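Local atomic coordinates of toluene, o-xylene monooxygenase oxygenase subunit (Pseudomonas stutzeri, PDB entry 2INC), a protein that forms part of the oxygenase component of a monooxygenase that probably hydroxylates toluene, o-xylene and related aromatic compounds with dioxygen. Residues Tyr30-Pro35 with Tyr54-Pro59; Asp64-Arg69 with Ala139-Ile144; Tyr118-Tyr123 with Lys180-Val185. All blocks are in the same frame, centred on the assembly; numbering follows the deposited sequence.

Overall arrangement
The chain is mostly helical and has no strands, and its family belongs to the ferritin clan. Contacts 1 and 2 lie on the same side of the chain's centre, with centres about 12 Å apart. They touch: C55 SG of contact 1 is 3.7 Å from P140 CB of contact 2. Contact 3 is on the opposite side, its centre about 38 Å from that of contact 1 and about 36 Å from that of contact 2. Helix 121-138 starts in contact 3 and runs to the turn before helix 142-172 in contact 2. No metal or substrate takes part in the three contacts. As in related hydroxylases, the diiron site is probably in the larger subunit.

Contact 1. Residues Tyr30-Pro35 with Tyr54-Pro59; sequences YFTDNP and YCFDSP
F56 pushes its ring against F31 and T32 of the Y30-D33 turn and against P35 after it. P35 covers one face of the ring. Its CA lies 4.1 Å from the F56 ring centroid and 20° off the normal, a CH-pi contact. The far edge of the ring points at the backbone of the turn, where F56 CZ is 3.4 Å from F31 O. T32 CG2 touches the same rim, 3.8 Å from F56 CE1. The rings of F31 and F56 meet obliquely, with planes at 54°, and F31 CD1 lies 3.8 Å from F56 CZ. C55 approaches the F31 ring at its edge. With SG anti to the backbone N (chi1 178°), the sulfur of C55 comes within 3.8 Å of F31 CE1, a sulfur-aromatic contact. An alanine in place of F56 is likely to leave a gap between P35 and the F31-T32 backbone, and the loop without its apolar filling. No hydrogen bond joins the segments, so they are held by apolar packing. The contact ties the loop between helices 20-25 and 46-56 to the C-terminal end of helix 46-56. There Y51 meets the F31 ring edge-to-face, and C55 also rests on I138 of helix 121-138.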
loop_
_atom_site.group_PDB
_atom_site.type_symbol
_atom_site.label_atom_id
_atom_site.label_comp_id
_atom_site.label_asym_id
_atom_site.label_seq_id
_atom_site.Cartn_x
_atom_site.Cartn_y
_atom_site.Cartn_z
ATOM N N TYR B 30 -13.289 -0.020 29.006
ATOM C CA TYR B 30 -13.891 1.048 29.832
ATOM C C TYR B 30 -14.880 0.435 30.839
ATOM O O TYR B 30 -15.290 1.084 31.819
ATOM C CB TYR B 30 -14.504 2.136 28.941
ATOM C CG TYR B 30 -15.667 1.646 28.046
ATOM C CD1 TYR B 30 -16.902 1.416 28.586
ATOM C CD2 TYR B 30 -15.480 1.387 26.646
ATOM C CE1 TYR B 30 -17.975 0.945 27.792
ATOM C CE2 TYR B 30 -16.545 0.919 25.842
ATOM C CZ TYR B 30 -17.781 0.712 26.401
ATOM O OH TYR B 30 -18.892 0.284 25.639
ATOM N N PHE B 31 -15.258 -0.838 30.653
ATOM C CA PHE B 31 -16.103 -1.476 31.679
ATOM C C PHE B 31 -15.445 -1.578 33.024
ATOM O O PHE B 31 -16.112 -1.719 34.042
ATOM C CB PHE B 31 -16.711 -2.861 31.277
ATOM C CG PHE B 31 -15.755 -4.010 31.308
ATOM C CD1 PHE B 31 -15.555 -4.727 32.491
ATOM C CD2 PHE B 31 -15.036 -4.381 30.171
ATOM C CE1 PHE B 31 -14.652 -5.755 32.540
ATOM C CE2 PHE B 31 -14.166 -5.453 30.225
ATOM C CZ PHE B 31 -13.982 -6.128 31.413
ATOM N N THR B 32 -14.120 -1.579 33.033
ATOM C CA THR B 32 -13.431 -1.631 34.287
ATOM C C THR B 32 -13.344 -0.241 35.001
ATOM O O THR B 32 -12.898 -0.189 36.145
ATOM C CB THR B 32 -12.009 -2.161 34.069
ATOM O OG1 THR B 32 -11.404 -1.450 32.983
ATOM C CG2 THR B 32 -12.082 -3.647 33.700
ATOM N N ASP B 33 -13.766 0.851 34.350
ATOM C CA ASP B 33 -13.726 2.185 34.977
ATOM C C ASP B 33 -14.604 2.300 36.242
ATOM O O ASP B 33 -14.240 3.025 37.193
ATOM C CB ASP B 33 -14.070 3.310 33.968
ATOM C CG ASP B 33 -13.034 3.458 32.834
ATOM O OD1 ASP B 33 -11.920 2.906 32.915
ATOM O OD2 ASP B 33 -13.331 4.171 31.855
ATOM N N ASN B 34 -15.733 1.591 36.255
ATOM C CA ASN B 34 -16.739 1.652 37.315
ATOM C C ASN B 34 -17.178 0.245 37.716
ATOM O O ASN B 34 -18.207 -0.266 37.221
ATOM C CB ASN B 34 -17.988 2.405 36.870
ATOM C CG ASN B 34 -17.666 3.770 36.248
ATOM O OD1 ASN B 34 -17.439 3.899 35.024
ATOM N ND2 ASN B 34 -17.675 4.809 37.085
ATOM N N PRO B 35 -16.384 -0.407 38.574
ATOM C CA PRO B 35 -16.665 -1.786 39.017
ATOM C C PRO B 35 -18.049 -2.000 39.651
ATOM O O PRO B 35 -18.508 -3.128 39.694
ATOM C CB PRO B 35 -15.559 -2.085 40.020
ATOM C CG PRO B 35 -14.468 -1.135 39.726
ATOM C CD PRO B 35 -15.114 0.122 39.143
ATOM N N TYR B 54 -17.695 -12.506 37.536
ATOM C CA TYR B 54 -16.755 -13.351 36.825
ATOM C C TYR B 54 -15.524 -12.581 36.374
ATOM O O TYR B 54 -14.511 -13.198 36.075
ATOM C CB TYR B 54 -17.445 -14.088 35.659
ATOM C CG TYR B 54 -18.549 -15.039 36.118
ATOM C CD1 TYR B 54 -18.317 -16.002 37.094
ATOM C CD2 TYR B 54 -19.807 -14.984 35.572
ATOM C CE1 TYR B 54 -19.304 -16.875 37.513
ATOM C CE2 TYR B 54 -20.808 -15.878 35.975
ATOM C CZ TYR B 54 -20.527 -16.811 36.941
ATOM O OH TYR B 54 -21.502 -17.689 37.336
ATOM N N CYS B 55 -15.587 -11.240 36.314
ATOM C CA CYS B 55 -14.365 -10.497 36.057
ATOM C C CYS B 55 -13.905 -9.946 37.434
ATOM O O CYS B 55 -12.916 -10.404 37.961
ATOM C CB CYS B 55 -14.571 -9.404 34.972
ATOM S SG CYS B 55 -13.051 -8.422 34.690
ATOM N N PHE B 56 -14.674 -9.022 38.027
ATOM C CA PHE B 56 -14.225 -8.259 39.203
ATOM C C PHE B 56 -13.966 -9.110 40.437
ATOM O O PHE B 56 -12.957 -8.889 41.118
ATOM C CB PHE B 56 -15.145 -7.058 39.520
ATOM C CG PHE B 56 -15.218 -6.079 38.392
ATOM C CD1 PHE B 56 -14.052 -5.548 37.867
ATOM C CD2 PHE B 56 -16.425 -5.723 37.818
ATOM C CE1 PHE B 56 -14.081 -4.658 36.785
ATOM C CE2 PHE B 56 -16.478 -4.830 36.705
ATOM C CZ PHE B 56 -15.307 -4.278 36.210
ATOM N N ASP B 57 -14.809 -10.106 40.676
ATOM C CA ASP B 57 -14.660 -10.922 41.903
ATOM C C ASP B 57 -13.755 -12.145 41.797
ATOM O O ASP B 57 -13.735 -12.989 42.725
ATOM C CB ASP B 57 -16.002 -11.353 42.405
ATOM C CG ASP B 57 -16.806 -10.197 42.935
ATOM O OD1 ASP B 57 -16.237 -9.072 43.116
ATOM O OD2 ASP B 57 -18.020 -10.403 43.130
ATOM N N SER B 58 -13.006 -12.258 40.698
ATOM C CA SER B 58 -12.151 -13.422 40.515
ATOM C C SER B 58 -11.118 -13.418 41.639
ATOM O O SER B 58 -10.592 -12.357 41.980
ATOM C CB SER B 58 -11.435 -13.380 39.170
ATOM O OG SER B 58 -10.600 -14.513 39.017
ATOM N N PRO B 59 -10.838 -14.603 42.223
ATOM C CA PRO B 59 -9.728 -14.693 43.199
ATOM C C PRO B 59 -8.342 -14.441 42.631
ATOM O O PRO B 59 -7.392 -14.233 43.406
ATOM C CB PRO B 59 -9.820 -16.137 43.718
ATOM C CG PRO B 59 -10.639 -16.870 42.702
ATOM C CD PRO B 59 -11.561 -15.875 42.069
#

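Contact 2. Residues Asp64-Arg69 with Ala139-Ile144; sequences DWNAFR and APASTI
W65 lies against P140 with one face of its indole. P140 CG sits 3.7 Å from the centroid of the five-membered ring of W65, in a CH-pi contact. The W65 CB meets the methyl of A141, and the six-membered ring passes obliquely by I144 CD1. W208 meets the W65 indole edge-to-face. N66 is next and works mainly through water. Its OD1 accepts from water 1, which in turn accepts from S142 N at 2.8 Å. Water 2 donates to both N66 OD1 and N66 O. The OG of S142 itself is bonded to S25 O. F68 stands with CG anti to the backbone N (chi1 177°), which sends its ring toward helix 142-172. There F68 CD2 is 3.6 Å from I144 CG1, the two side chains crossing at about a right angle. The carbonyl of F68 accepts from T143 OG1 at 2.7 Å. R69 folds back at chi2, and its NH2 donates to F68 O at 2.9 Å. The same nitrogen reaches N66 O at 2.7 Å, in the guanidinium plane and on a lone pair of that carbonyl. T143 OG1 and R69 NH2 reach F68 O from opposite faces of its plane. The chemistry is therefore divided. Apolar packing carries W65 and F68, while T143 and R69 fix the backbone that leaves the 3-10 turn. A141 holds the N-cap position of helix 142-172, and its methyl can accept no hydrogen bond. Beside it water 1 ties the helix start to the 3-10 turn through S142 N and N66 OD1.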
loop_
_atom_site.group_PDB
_atom_site.type_symbol
_atom_site.label_atom_id
_atom_site.label_comp_id
_atom_site.label_asym_id
_atom_site.label_seq_id
_atom_site.Cartn_x
_atom_site.Cartn_y
_atom_site.Cartn_z
ATOM N N ASP B 64 -3.175 -3.744 38.729
ATOM C CA ASP B 64 -3.054 -3.097 37.407
ATOM C C ASP B 64 -2.948 -4.097 36.269
ATOM O O ASP B 64 -1.891 -4.253 35.689
ATOM C CB ASP B 64 -1.833 -2.199 37.377
ATOM C CG ASP B 64 -1.841 -1.246 36.184
ATOM O OD1 ASP B 64 -2.918 -1.050 35.522
ATOM O OD2 ASP B 64 -0.769 -0.667 35.921
ATOM N N TRP B 65 -4.047 -4.768 35.933
ATOM C CA TRP B 65 -3.977 -5.767 34.867
ATOM C C TRP B 65 -3.665 -5.118 33.533
ATOM O O TRP B 65 -3.178 -5.783 32.608
ATOM C CB TRP B 65 -5.301 -6.503 34.738
ATOM C CG TRP B 65 -5.540 -7.564 35.805
ATOM C CD1 TRP B 65 -6.568 -7.602 36.700
ATOM C CD2 TRP B 65 -4.748 -8.734 36.047
ATOM N NE1 TRP B 65 -6.469 -8.723 37.501
ATOM C CE2 TRP B 65 -5.372 -9.445 37.112
ATOM C CE3 TRP B 65 -3.578 -9.259 35.468
ATOM C CZ2 TRP B 65 -4.859 -10.626 37.624
ATOM C CZ3 TRP B 65 -3.061 -10.458 35.986
ATOM C CH2 TRP B 65 -3.713 -11.118 37.065
ATOM N N ASN B 66 -3.942 -3.825 33.412
ATOM C CA ASN B 66 -3.514 -3.082 32.200
ATOM C C ASN B 66 -2.021 -3.015 31.908
ATOM O O ASN B 66 -1.660 -2.726 30.765
ATOM C CB ASN B 66 -4.113 -1.675 32.102
ATOM C CG ASN B 66 -5.594 -1.676 31.583
ATOM O OD1 ASN B 66 -5.941 -2.243 30.529
ATOM N ND2 ASN B 66 -6.428 -0.981 32.311
ATOM N N ALA B 67 -1.174 -3.268 32.923
ATOM C CA ALA B 67 0.263 -3.382 32.716
ATOM C C ALA B 67 0.691 -4.616 31.895
ATOM O O ALA B 67 1.818 -4.681 31.443
ATOM C CB ALA B 67 1.025 -3.361 34.040
ATOM N N PHE B 68 -0.199 -5.576 31.694
ATOM C CA PHE B 68 0.170 -6.763 30.955
ATOM C C PHE B 68 0.568 -6.441 29.521
ATOM O O PHE B 68 -0.073 -5.621 28.849
ATOM C CB PHE B 68 -1.003 -7.776 30.919
ATOM C CG PHE B 68 -0.694 -9.016 30.099
ATOM C CD1 PHE B 68 0.212 -9.971 30.578
ATOM C CD2 PHE B 68 -1.256 -9.203 28.818
ATOM C CE1 PHE B 68 0.554 -11.110 29.802
ATOM C CE2 PHE B 68 -0.942 -10.343 28.060
ATOM C CZ PHE B 68 -0.057 -11.289 28.531
ATOM N N ARG B 69 1.620 -7.113 29.046
ATOM C CA ARG B 69 2.132 -6.936 27.695
ATOM C C ARG B 69 2.334 -8.318 27.069
ATOM O O ARG B 69 3.032 -9.153 27.639
ATOM C CB ARG B 69 3.460 -6.138 27.712
ATOM C CG ARG B 69 3.369 -4.751 28.364
ATOM C CD ARG B 69 2.619 -3.800 27.418
ATOM N NE ARG B 69 2.471 -2.419 27.949
ATOM C CZ ARG B 69 1.432 -1.987 28.668
ATOM N NH1 ARG B 69 1.387 -0.720 29.075
ATOM N NH2 ARG B 69 0.425 -2.780 28.999
ATOM N N ALA B 139 -11.874 -11.085 30.129
ATOM C CA ALA B 139 -10.557 -10.651 30.682
ATOM C C ALA B 139 -10.611 -9.191 31.159
ATOM O O ALA B 139 -11.308 -8.357 30.553
ATOM C CB ALA B 139 -9.432 -10.792 29.640
ATOM N N PRO B 140 -9.843 -8.855 32.235
ATOM C CA PRO B 140 -9.866 -7.480 32.738
ATOM C C PRO B 140 -8.955 -6.388 32.119
ATOM O O PRO B 140 -8.903 -5.289 32.682
ATOM C CB PRO B 140 -9.478 -7.663 34.208
ATOM C CG PRO B 140 -8.506 -8.825 34.160
ATOM C CD PRO B 140 -8.968 -9.726 33.063
ATOM N N ALA B 141 -8.228 -6.651 31.039
ATOM C CA ALA B 141 -7.334 -5.689 30.411
ATOM C C ALA B 141 -7.366 -5.971 28.916
ATOM O O ALA B 141 -7.328 -7.148 28.500
ATOM C CB ALA B 141 -5.961 -5.875 30.881
ATOM N N SER B 142 -7.349 -4.908 28.113
ATOM C CA SER B 142 -7.332 -5.041 26.647
ATOM C C SER B 142 -6.128 -5.807 26.098
ATOM O O SER B 142 -6.224 -6.501 25.067
ATOM C CB SER B 142 -7.503 -3.664 25.988
ATOM O OG SER B 142 -6.458 -2.786 26.379
ATOM N N THR B 143 -4.990 -5.736 26.760
ATOM C CA THR B 143 -3.826 -6.471 26.275
ATOM C C THR B 143 -3.966 -7.980 26.566
ATOM O O THR B 143 -3.456 -8.788 25.793
ATOM C CB THR B 143 -2.497 -5.997 26.899
ATOM O OG1 THR B 143 -2.688 -5.893 28.320
ATOM C CG2 THR B 143 -2.064 -4.647 26.302
ATOM N N ILE B 144 -4.699 -8.352 27.618
ATOM C CA ILE B 144 -5.001 -9.770 27.873
ATOM C C ILE B 144 -6.057 -10.197 26.837
ATOM O O ILE B 144 -5.881 -11.210 26.159
ATOM C CB ILE B 144 -5.559 -9.994 29.270
ATOM C CG1 ILE B 144 -4.525 -9.617 30.322
ATOM C CG2 ILE B 144 -5.936 -11.472 29.490
ATOM C CD1 ILE B 144 -5.184 -9.580 31.750
HETATM O O HOH W 1 -8.089 -2.517 29.318
HETATM O O HOH W 2 -3.796 -2.788 28.703
HETATM O O HOH W 3 -9.353 -2.701 31.842
#

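Contact 3. Residues Tyr118-Tyr123 with Lys180-Val185; sequences YTPARY and KRERDV
E182 reaches across to T119, P120, R122 and Y123. Its CB lies over one face of the R122 guanidinium. The same carbon faces the edge of the Y123 ring, with E182 CB 3.8 Å from Y123 CE2. The E182 CG packs 3.4 Å from P120 N. The chain then bends (chi2 77°), which turns the carboxylate toward T119 and R122. At the tip, E182 OE1 accepts from T119 OG1 at 2.6 Å, on the anti side of the carboxylate. OE1 also accepts from G179 N, just before its own segment. E182 OE2 takes R122 NH1 at 3.0 Å, a salt bridge with an N-H...O angle of 159°. The arginine comes from above the carboxylate plane, not edge-on, and the two planes are 59° apart. The other R122 nitrogens have partners too: NH2 donates to Y123 OH, and NE bonds to the backbone of the chain of another protein. These bonds fix the rotation of the guanidinium and probably offset its charge in a buried place. Beside the glutamate, P120 CG lies 3.6 Å from V185 CG1. The Y123 OH meets R183 CB at 3.4 Å, and W186 stacks on the Y123 ring. The arrangement is a buried glutamate-arginine pair between the N-terminal regions of two helices. It fastens the short helix 182-188 to the N-terminal region of the longer helix 121-138, within a helical fold of the ferritin clan.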
loop_
_atom_site.group_PDB
_atom_site.type_symbol
_atom_site.label_atom_id
_atom_site.label_comp_id
_atom_site.label_asym_id
_atom_site.label_seq_id
_atom_site.Cartn_x
_atom_site.Cartn_y
_atom_site.Cartn_z
ATOM N N TYR B 118 -8.221 -38.237 13.637
ATOM C CA TYR B 118 -7.918 -36.912 13.054
ATOM C C TYR B 118 -9.126 -36.046 12.725
ATOM O O TYR B 118 -9.312 -34.976 13.304
ATOM C CB TYR B 118 -6.954 -37.079 11.849
ATOM C CG TYR B 118 -6.725 -35.752 11.136
ATOM C CD1 TYR B 118 -7.237 -35.521 9.863
ATOM C CD2 TYR B 118 -6.035 -34.739 11.765
ATOM C CE1 TYR B 118 -7.052 -34.303 9.215
ATOM C CE2 TYR B 118 -5.855 -33.501 11.130
ATOM C CZ TYR B 118 -6.354 -33.311 9.861
ATOM O OH TYR B 118 -6.155 -32.098 9.229
ATOM N N THR B 119 -9.991 -36.495 11.828
ATOM C CA THR B 119 -11.043 -35.619 11.400
ATOM C C THR B 119 -12.050 -35.153 12.488
ATOM O O THR B 119 -12.564 -34.009 12.379
ATOM C CB THR B 119 -11.708 -36.106 10.129
ATOM O OG1 THR B 119 -12.256 -37.366 10.387
ATOM C CG2 THR B 119 -10.632 -36.244 9.002
ATOM N N PRO B 120 -12.348 -35.991 13.520
ATOM C CA PRO B 120 -13.243 -35.480 14.566
ATOM C C PRO B 120 -12.698 -34.327 15.358
ATOM O O PRO B 120 -13.449 -33.677 16.075
ATOM C CB PRO B 120 -13.463 -36.675 15.503
ATOM C CG PRO B 120 -13.157 -37.862 14.679
ATOM C CD PRO B 120 -12.075 -37.437 13.723
ATOM N N ALA B 121 -11.414 -34.047 15.225
ATOM C CA ALA B 121 -10.835 -32.890 15.878
ATOM C C ALA B 121 -11.477 -31.552 15.423
ATOM O O ALA B 121 -11.256 -30.542 16.083
ATOM C CB ALA B 121 -9.331 -32.859 15.676
ATOM N N ARG B 122 -12.312 -31.536 14.366
ATOM C CA ARG B 122 -12.991 -30.287 14.027
ATOM C C ARG B 122 -13.862 -29.827 15.226
ATOM O O ARG B 122 -13.989 -28.620 15.490
ATOM C CB ARG B 122 -13.771 -30.380 12.707
ATOM C CG ARG B 122 -15.151 -31.053 12.775
ATOM C CD ARG B 122 -15.897 -30.767 11.477
ATOM N NE ARG B 122 -17.197 -31.469 11.475
ATOM C CZ ARG B 122 -17.374 -32.647 10.924
ATOM N NH1 ARG B 122 -16.352 -33.216 10.282
ATOM N NH2 ARG B 122 -18.569 -33.222 10.954
ATOM N N TYR B 123 -14.436 -30.785 15.959
ATOM C CA TYR B 123 -15.230 -30.449 17.160
ATOM C C TYR B 123 -14.311 -29.914 18.259
ATOM O O TYR B 123 -14.555 -28.865 18.874
ATOM C CB TYR B 123 -16.102 -31.658 17.609
ATOM C CG TYR B 123 -17.143 -31.940 16.545
ATOM C CD1 TYR B 123 -18.310 -31.191 16.502
ATOM C CD2 TYR B 123 -16.944 -32.906 15.554
ATOM C CE1 TYR B 123 -19.250 -31.381 15.519
ATOM C CE2 TYR B 123 -17.929 -33.080 14.513
ATOM C CZ TYR B 123 -19.048 -32.324 14.532
ATOM O OH TYR B 123 -20.044 -32.421 13.544
ATOM N N LYS B 180 -19.037 -37.089 7.310
ATOM C CA LYS B 180 -20.352 -37.534 7.773
ATOM C C LYS B 180 -20.315 -38.113 9.186
ATOM O O LYS B 180 -21.232 -37.912 9.960
ATOM C CB LYS B 180 -20.919 -38.564 6.809
ATOM C CG LYS B 180 -21.387 -37.931 5.544
ATOM C CD LYS B 180 -21.884 -38.969 4.550
ATOM C CE LYS B 180 -22.014 -38.347 3.171
ATOM N NZ LYS B 180 -21.933 -39.392 2.095
ATOM N N ARG B 181 -19.229 -38.796 9.537
ATOM C CA ARG B 181 -19.225 -39.541 10.767
ATOM C C ARG B 181 -18.639 -38.872 11.986
ATOM O O ARG B 181 -18.727 -39.445 13.094
ATOM C CB ARG B 181 -18.492 -40.859 10.553
ATOM C CG ARG B 181 -19.466 -41.922 10.367
ATOM C CD ARG B 181 -19.648 -42.148 8.949
ATOM N NE ARG B 181 -19.247 -43.513 8.682
ATOM C CZ ARG B 181 -19.849 -44.256 7.762
ATOM N NH1 ARG B 181 -20.845 -43.716 7.051
ATOM N NH2 ARG B 181 -19.473 -45.522 7.571
ATOM N N GLU B 182 -18.021 -37.696 11.821
ATOM C CA GLU B 182 -17.166 -37.199 12.915
ATOM C C GLU B 182 -18.005 -36.874 14.143
ATOM O O GLU B 182 -17.542 -37.005 15.263
ATOM C CB GLU B 182 -16.405 -35.934 12.500
ATOM C CG GLU B 182 -15.206 -36.236 11.621
ATOM C CD GLU B 182 -15.568 -36.560 10.165
ATOM O OE1 GLU B 182 -14.724 -37.214 9.495
ATOM O OE2 GLU B 182 -16.647 -36.141 9.695
ATOM N N ARG B 183 -19.219 -36.389 13.943
ATOM C CA ARG B 183 -20.002 -36.008 15.149
ATOM C C ARG B 183 -20.260 -37.248 16.054
ATOM O O ARG B 183 -20.211 -37.190 17.269
ATOM C CB ARG B 183 -21.328 -35.367 14.745
ATOM C CG ARG B 183 -22.149 -34.900 15.978
ATOM C CD ARG B 183 -23.356 -34.156 15.543
ATOM N NE ARG B 183 -24.215 -33.745 16.667
ATOM C CZ ARG B 183 -25.193 -32.842 16.555
ATOM N NH1 ARG B 183 -25.436 -32.255 15.404
ATOM N NH2 ARG B 183 -25.903 -32.504 17.616
ATOM N N ASP B 184 -20.573 -38.361 15.432
ATOM C CA ASP B 184 -20.840 -39.581 16.173
ATOM C C ASP B 184 -19.559 -40.115 16.817
ATOM O O ASP B 184 -19.564 -40.656 17.912
ATOM C CB ASP B 184 -21.396 -40.554 15.197
ATOM C CG ASP B 184 -22.831 -40.251 14.880
ATOM O OD1 ASP B 184 -23.536 -39.693 15.772
ATOM O OD2 ASP B 184 -23.267 -40.588 13.778
ATOM N N VAL B 185 -18.451 -39.972 16.135
ATOM C CA VAL B 185 -17.176 -40.342 16.768
ATOM C C VAL B 185 -16.918 -39.445 17.998
ATOM O O VAL B 185 -16.704 -39.942 19.091
ATOM C CB VAL B 185 -16.003 -40.242 15.774
ATOM C CG1 VAL B 185 -14.698 -40.650 16.431
ATOM C CG2 VAL B 185 -16.223 -41.165 14.615
#